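Local coordinates for minor capsid protein (Enterobacteria phage PRD1, PDB 1YQ5) that forms, together with proteins P31 and P2, the spike complexes at the five-fold vertices of the phage capsid and is essential for infectivity, at residues Met10-Thr13 / Ser14-Gly17; Thr45-Ala49 / Gly50-Ala54; Leu124-Asp127 / Gly128-Leu131. One frame throughout, in Å; residues are numbered along the deposited sequence.

Interaction 1 (Met10-Thr13 / Ser14-Gly17); sequences MYST and STGG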
loop_
_atom_site.group_PDB
_atom_site.type_symbol
_atom_site.label_atom_id
_atom_site.label_comp_id
_atom_site.label_asym_id
_atom_site.label_seq_id
_atom_site.Cartn_x
_atom_site.Cartn_y
_atom_site.Cartn_z
HETATM N N MSE A 10 7.763 -14.412 7.957
HETATM C CA MSE A 10 7.447 -15.245 6.808
HETATM C C MSE A 10 6.574 -16.350 7.404
HETATM O O MSE A 10 7.015 -17.111 8.272
HETATM C CB MSE A 10 8.721 -15.820 6.182
HETATM C CG MSE A 10 8.511 -16.445 4.803
HETATM SE SE MSE A 10 7.710 -18.203 4.900
HETATM C CE MSE A 10 9.300 -19.164 5.454
ATOM N N TYR A 11 5.334 -16.413 6.935
ATOM C CA TYR A 11 4.326 -17.355 7.415
ATOM C C TYR A 11 3.980 -18.373 6.325
ATOM O O TYR A 11 3.651 -17.998 5.200
ATOM C CB TYR A 11 3.090 -16.534 7.794
ATOM C CG TYR A 11 2.074 -17.175 8.711
ATOM C CD1 TYR A 11 2.438 -17.667 9.963
ATOM C CD2 TYR A 11 0.721 -17.187 8.368
ATOM C CE1 TYR A 11 1.474 -18.148 10.857
ATOM C CE2 TYR A 11 -0.249 -17.663 9.251
ATOM C CZ TYR A 11 0.133 -18.138 10.494
ATOM O OH TYR A 11 -0.831 -18.577 11.379
ATOM N N SER A 12 4.060 -19.657 6.661
ATOM C CA SER A 12 3.754 -20.729 5.710
ATOM C C SER A 12 3.307 -21.961 6.486
ATOM O O SER A 12 3.313 -21.953 7.715
ATOM C CB SER A 12 4.997 -21.095 4.901
ATOM O OG SER A 12 5.952 -21.737 5.733
ATOM N N THR A 13 2.936 -23.022 5.770
ATOM C CA THR A 13 2.513 -24.256 6.425
ATOM C C THR A 13 3.680 -24.835 7.222
ATOM O O THR A 13 3.479 -25.584 8.177
ATOM C CB THR A 13 2.052 -25.321 5.409
ATOM O OG1 THR A 13 3.108 -25.584 4.477
ATOM C CG2 THR A 13 0.811 -24.849 4.664
ATOM N N SER A 14 4.900 -24.480 6.823
ATOM C CA SER A 14 6.102 -24.962 7.501
ATOM C C SER A 14 6.544 -24.034 8.626
ATOM O O SER A 14 7.328 -24.430 9.494
ATOM C CB SER A 14 7.255 -25.107 6.503
ATOM O OG SER A 14 6.943 -26.056 5.502
ATOM N N THR A 15 6.047 -22.802 8.612
ATOM C CA THR A 15 6.425 -21.841 9.631
ATOM C C THR A 15 5.261 -21.217 10.397
ATOM O O THR A 15 5.014 -20.012 10.306
ATOM C CB THR A 15 7.311 -20.713 9.031
ATOM O OG1 THR A 15 6.647 -20.122 7.909
ATOM C CG2 THR A 15 8.656 -21.274 8.577
ATOM N N GLY A 16 4.538 -22.058 11.131
ATOM C CA GLY A 16 3.447 -21.583 11.967
ATOM C C GLY A 16 2.034 -21.426 11.444
ATOM O O GLY A 16 1.126 -21.185 12.233
ATOM N N GLY A 17 1.822 -21.563 10.141
ATOM C CA GLY A 17 0.478 -21.385 9.621
ATOM C C GLY A 17 -0.379 -22.633 9.590
ATOM O O GLY A 17 0.128 -23.745 9.729
HETATM O O HOH W 1 0.852 -26.339 8.738
HETATM O O HOH W 2 4.574 -25.090 11.047
HETATM O O HOH W 3 4.217 -28.162 5.335
#

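Interaction 2 (Thr45-Ala49 / Gly50-Ala54); sequences TKSAA and GIQLA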
loop_
_atom_site.group_PDB
_atom_site.type_symbol
_atom_site.label_atom_id
_atom_site.label_comp_id
_atom_site.label_asym_id
_atom_site.label_seq_id
_atom_site.Cartn_x
_atom_site.Cartn_y
_atom_site.Cartn_z
ATOM N N THR A 45 6.495 -7.627 18.603
ATOM C CA THR A 45 6.832 -9.036 18.749
ATOM C C THR A 45 5.699 -9.952 18.292
ATOM O O THR A 45 4.521 -9.630 18.461
ATOM C CB THR A 45 7.151 -9.348 20.214
ATOM O OG1 THR A 45 6.019 -9.012 21.020
ATOM C CG2 THR A 45 8.344 -8.523 20.686
ATOM N N LYS A 46 6.058 -11.097 17.719
ATOM C CA LYS A 46 5.064 -12.055 17.248
ATOM C C LYS A 46 4.447 -12.810 18.419
ATOM O O LYS A 46 5.106 -13.047 19.433
ATOM C CB LYS A 46 5.705 -13.049 16.273
ATOM C CG LYS A 46 6.831 -13.893 16.871
ATOM C CD LYS A 46 7.573 -14.675 15.788
ATOM C CE LYS A 46 8.703 -15.522 16.373
ATOM N NZ LYS A 46 9.532 -16.155 15.304
ATOM N N SER A 47 3.180 -13.182 18.276
ATOM C CA SER A 47 2.486 -13.923 19.324
ATOM C C SER A 47 1.353 -14.729 18.701
ATOM O O SER A 47 1.071 -14.605 17.506
ATOM C CB SER A 47 1.894 -12.965 20.359
ATOM O OG SER A 47 0.662 -12.436 19.890
ATOM N N ALA A 48 0.700 -15.546 19.517
ATOM C CA ALA A 48 -0.409 -16.357 19.045
ATOM C C ALA A 48 -1.584 -15.474 18.620
ATOM O O ALA A 48 -2.455 -15.918 17.884
ATOM C CB ALA A 48 -0.850 -17.327 20.142
ATOM N N ALA A 49 -1.596 -14.226 19.084
ATOM C CA ALA A 49 -2.674 -13.285 18.758
ATOM C C ALA A 49 -2.402 -12.456 17.496
ATOM O O ALA A 49 -3.331 -11.983 16.848
ATOM C CB ALA A 49 -2.921 -12.351 19.942
ATOM N N GLY A 50 -1.128 -12.285 17.161
ATOM C CA GLY A 50 -0.748 -11.510 15.990
ATOM C C GLY A 50 0.580 -10.850 16.298
ATOM O O GLY A 50 1.530 -11.529 16.679
ATOM N N ILE A 51 0.665 -9.535 16.135
ATOM C CA ILE A 51 1.898 -8.833 16.467
ATOM C C ILE A 51 1.590 -7.870 17.607
ATOM O O ILE A 51 0.788 -6.945 17.455
ATOM C CB ILE A 51 2.469 -8.052 15.266
ATOM C CG1 ILE A 51 2.911 -9.031 14.175
ATOM C CG2 ILE A 51 3.668 -7.215 15.713
ATOM C CD1 ILE A 51 3.534 -8.360 12.962
ATOM N N GLN A 52 2.223 -8.109 18.749
ATOM C CA GLN A 52 2.025 -7.301 19.947
ATOM C C GLN A 52 2.771 -5.975 19.902
ATOM O O GLN A 52 3.910 -5.906 19.433
ATOM C CB GLN A 52 2.521 -8.058 21.185
ATOM C CG GLN A 52 1.956 -9.458 21.392
ATOM C CD GLN A 52 0.506 -9.445 21.812
ATOM O OE1 GLN A 52 0.076 -8.576 22.576
ATOM N NE2 GLN A 52 -0.257 -10.417 21.334
ATOM N N LEU A 53 2.127 -4.923 20.400
ATOM C CA LEU A 53 2.756 -3.608 20.481
ATOM C C LEU A 53 3.037 -3.394 21.964
ATOM O O LEU A 53 2.117 -3.426 22.779
ATOM C CB LEU A 53 1.828 -2.504 19.969
ATOM C CG LEU A 53 1.825 -2.248 18.458
ATOM C CD1 LEU A 53 1.259 -3.453 17.728
ATOM C CD2 LEU A 53 1.008 -1.003 18.154
ATOM N N ALA A 54 4.306 -3.192 22.307
ATOM C CA ALA A 54 4.703 -2.989 23.700
ATOM C C ALA A 54 4.124 -1.700 24.275
ATOM O O ALA A 54 3.849 -0.747 23.544
ATOM C CB ALA A 54 6.225 -2.974 23.811
HETATM O O HOH W 4 5.856 -6.226 21.727
#

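Interaction 3 (Leu124-Asp127 / Gly128-Leu131); sequences LCND and GAAL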
loop_
_atom_site.group_PDB
_atom_site.type_symbol
_atom_site.label_atom_id
_atom_site.label_comp_id
_atom_site.label_asym_id
_atom_site.label_seq_id
_atom_site.Cartn_x
_atom_site.Cartn_y
_atom_site.Cartn_z
ATOM N N LEU A 124 -6.262 -13.634 6.058
ATOM C CA LEU A 124 -6.499 -13.612 4.623
ATOM C C LEU A 124 -6.986 -14.989 4.196
ATOM O O LEU A 124 -6.877 -15.958 4.952
ATOM C CB LEU A 124 -5.215 -13.229 3.866
ATOM C CG LEU A 124 -3.975 -14.128 3.915
ATOM C CD1 LEU A 124 -4.216 -15.412 3.121
ATOM C CD2 LEU A 124 -2.791 -13.373 3.324
ATOM N N CYS A 125 -7.535 -15.064 2.991
ATOM C CA CYS A 125 -8.034 -16.314 2.437
ATOM C C CYS A 125 -8.315 -16.034 0.982
ATOM O O CYS A 125 -8.050 -14.939 0.494
ATOM C CB CYS A 125 -9.356 -16.716 3.095
ATOM S SG CYS A 125 -10.791 -15.697 2.549
ATOM N N ASN A 126 -8.827 -17.043 0.293
ATOM C CA ASN A 126 -9.249 -16.888 -1.086
ATOM C C ASN A 126 -10.739 -17.162 -0.907
ATOM O O ASN A 126 -11.111 -18.059 -0.141
ATOM C CB ASN A 126 -8.633 -17.944 -1.992
ATOM C CG ASN A 126 -9.103 -17.808 -3.424
ATOM O OD1 ASN A 126 -8.513 -17.068 -4.222
ATOM N ND2 ASN A 126 -10.183 -18.499 -3.755
ATOM N N ASP A 127 -11.593 -16.408 -1.586
ATOM C CA ASP A 127 -13.027 -16.594 -1.407
ATOM C C ASP A 127 -13.617 -17.822 -2.091
ATOM O O ASP A 127 -14.788 -18.133 -1.892
ATOM C CB ASP A 127 -13.789 -15.339 -1.854
ATOM C CG ASP A 127 -13.623 -15.043 -3.336
ATOM O OD1 ASP A 127 -13.017 -15.858 -4.060
ATOM O OD2 ASP A 127 -14.107 -13.981 -3.776
ATOM N N GLY A 128 -12.813 -18.527 -2.882
ATOM C CA GLY A 128 -13.328 -19.695 -3.573
ATOM C C GLY A 128 -12.588 -21.002 -3.339
ATOM O O GLY A 128 -13.024 -22.051 -3.808
ATOM N N ALA A 129 -11.474 -20.958 -2.620
ATOM C CA ALA A 129 -10.718 -22.180 -2.374
ATOM C C ALA A 129 -9.788 -22.070 -1.175
ATOM O O ALA A 129 -9.357 -20.978 -0.806
ATOM C CB ALA A 129 -9.917 -22.549 -3.618
ATOM N N ALA A 130 -9.482 -23.214 -0.571
ATOM C CA ALA A 130 -8.592 -23.246 0.582
ATOM C C ALA A 130 -7.156 -23.017 0.119
ATOM O O ALA A 130 -6.827 -23.271 -1.037
ATOM C CB ALA A 130 -8.707 -24.590 1.288
ATOM N N LEU A 131 -6.306 -22.530 1.018
ATOM C CA LEU A 131 -4.903 -22.284 0.690
ATOM C C LEU A 131 -4.023 -23.226 1.503
ATOM O O LEU A 131 -4.075 -23.221 2.730
ATOM C CB LEU A 131 -4.523 -20.836 1.011
ATOM C CG LEU A 131 -5.357 -19.732 0.353
ATOM C CD1 LEU A 131 -4.845 -18.372 0.813
ATOM C CD2 LEU A 131 -5.273 -19.854 -1.161
HETATM O O HOH W 5 -8.626 -19.648 1.530
#

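Interaction 1 (Met10-Thr13 / Ser14-Gly17)
Ser12 and Thr15 meet through their hydroxyls, Ser12 OG lying 2.8 Å from Thr15 OG1 in a hydrogen bond that either could donate. Each hydroxyl has turned back between its own backbone N and carbonyl carbon (chi1 69° in Ser12, 54° in Thr15), which brings the two oxygens inward over the bend of the chain. Short hydroxyl side chains suit these places because they can bond so close to the main chain. Thr15 OG1 also lies 3.1 Å from Met10 O, a second possible acceptor for its proton. The selenomethionine at Met10 bends across the threonine at about a right angle, its CE 3.8 Å from Thr15 CG2.

Next to this pair, Ser12 O is gripped by two amides from opposite faces of its carbonyl plane. Thr15 N donates from above that plane at 3.0 Å, whereas Gly17 N, at 2.9 Å from Ser12 O, makes a straighter bond. Ser14 N adds a weak bond to Ser12 OG. Gly16 has a positive phi of 88°, a conformation natural to glycine, and it lets the chain return so that Gly17 N reaches Ser12 O. Gly17, bare of a side chain, can set its CA over one face of the Tyr11 ring, toward the rim, 3.4 Å from Tyr11 CZ in a CH-pi contact.

Further out, Tyr11 is held by a hydrogen bond from its OH to Asp30 O and by the ring of Phe29. Water 1 bridges Thr13 O and Gly17 O, and water 2 links Thr13 O to Gly16 N. The core is a type I beta turn at Ser12-Thr15, extended by the Gly17 N to Ser12 O bond, in the loop that follows strand 5-11 of the jelly-roll domain.

Interaction 2 (Thr45-Ala49 / Gly50-Ala54)
A beta hairpin with a two-residue loop turns the chain back here, Ser47 and Gly50 facing each other across a type I turn at Ala48 and Ala49. Ser47 N donates to Gly50 O at 2.8 Å, and Gly50 N returns a longer bond, 3.2 Å to Ser47 O, from above the carbonyl plane. Serine suits the corner: its OG, set between its backbone N and carbonyl carbon (chi1 81°), reaches the amides ahead, accepting from Ala49 N at 3.0 Å, an ST turn, and from Gly50 N. Gly50, at a phi of 148°, occupies a backbone shape in which a CB would be jammed against the preceding carbonyl.

Beyond the turn, Lys46 and Ile51 form a non-hydrogen-bonded pair, and Thr45 and Gln52 a hydrogen-bonded one. Gln52 N reaches Thr45 O at 2.8 Å, and Thr45 N points to a lone pair of Gln52 O. Water 4 joins Gln52 O to Thr45 OG1, which also lies 3.6 Å from Gln52 CB. Gln52 CG lies 3.7 Å from Ser47 CB.

Ile51 packs inward against Leu7 and Phe122. Lys46 NZ bonds Ala34 O and Thr36 OG1, while strand 51-53 pairs with strand 119-126, leaving 44-46 outermost in the sheet within this chain.

Interaction 3 (Leu124-Asp127 / Gly128-Leu131)
Leu124 and Leu131 meet at the base of the loop that follows strand 119-126 of the jelly roll, whose tip is a beta turn at Asn126-Ala129; Leu124 CD1 lies 3.8 Å from Leu131 CD1. The two side chains cross at about a right angle and touch through one methyl each. In Leu131 the CB points toward the strand and CG stands beside the backbone N (chi1 -56°), which sets both methyls against it: CD1 also approaches Cys125 CA at 4.1 Å, and CD2 packs 4.0 Å from Asn126 CB. This is the tight, buried part of the contact. Leucine suits both places because each is buried among apolar neighbours: Leu124 rests on Met65 and Val67 of the other sheet, and Leu131 on Tyr77 of strand 76-83.

The other end, round Asp127 and Gly128, is looser and open to solvent. Here the chain reverses in a turn from Asn126 to Ala129 whose backbone is close to type I, yet Asn126 O and Ala129 N stand 3.8 Å apart, too far for the usual bond. Gly128 is exposed at the corner. The CB of Asp127 leaves away from the bend, but its carboxylate comes back beside Gly128 N, and OD1 takes a hydrogen bond from Asn76 N, which ties the turn to the start of strand 76-83; a carboxylate is well placed to receive such a backbone amide.

Between the two ends, Asn126 N and Ala129 O are joined through water 5. Ala129 O leans over the side chain of Asn126, 3.3 Å from its CB. Water 5 lies between Asn126 N and Ala129 O, accepting from Asn126 N at 2.9 Å and probably donating to Ala129 O at 2.8 Å, although further acceptors lie within reach of its protons.

In the fold
The three contacts are separate turns, in chain order 1, 2, 3, of one jelly-roll domain, the C-terminal part of the spike protein. Interaction 1 follows strand 5-11 in one five-stranded sheet; interactions 2 and 3 belong to the other, where strands 51-53 and 119-126 are neighbours. Interaction 3 then leads back to the first sheet, since its loop runs on to strand 135-142, a neighbour of 5-11. The centres of interactions 2 and 3 lie about 24 Å apart, on opposite sides of the chain's centre, and interaction 1 is about 16 Å from each centre. None touches another or a neighbouring subunit of the trimer, so each shapes a turn within its own subunit.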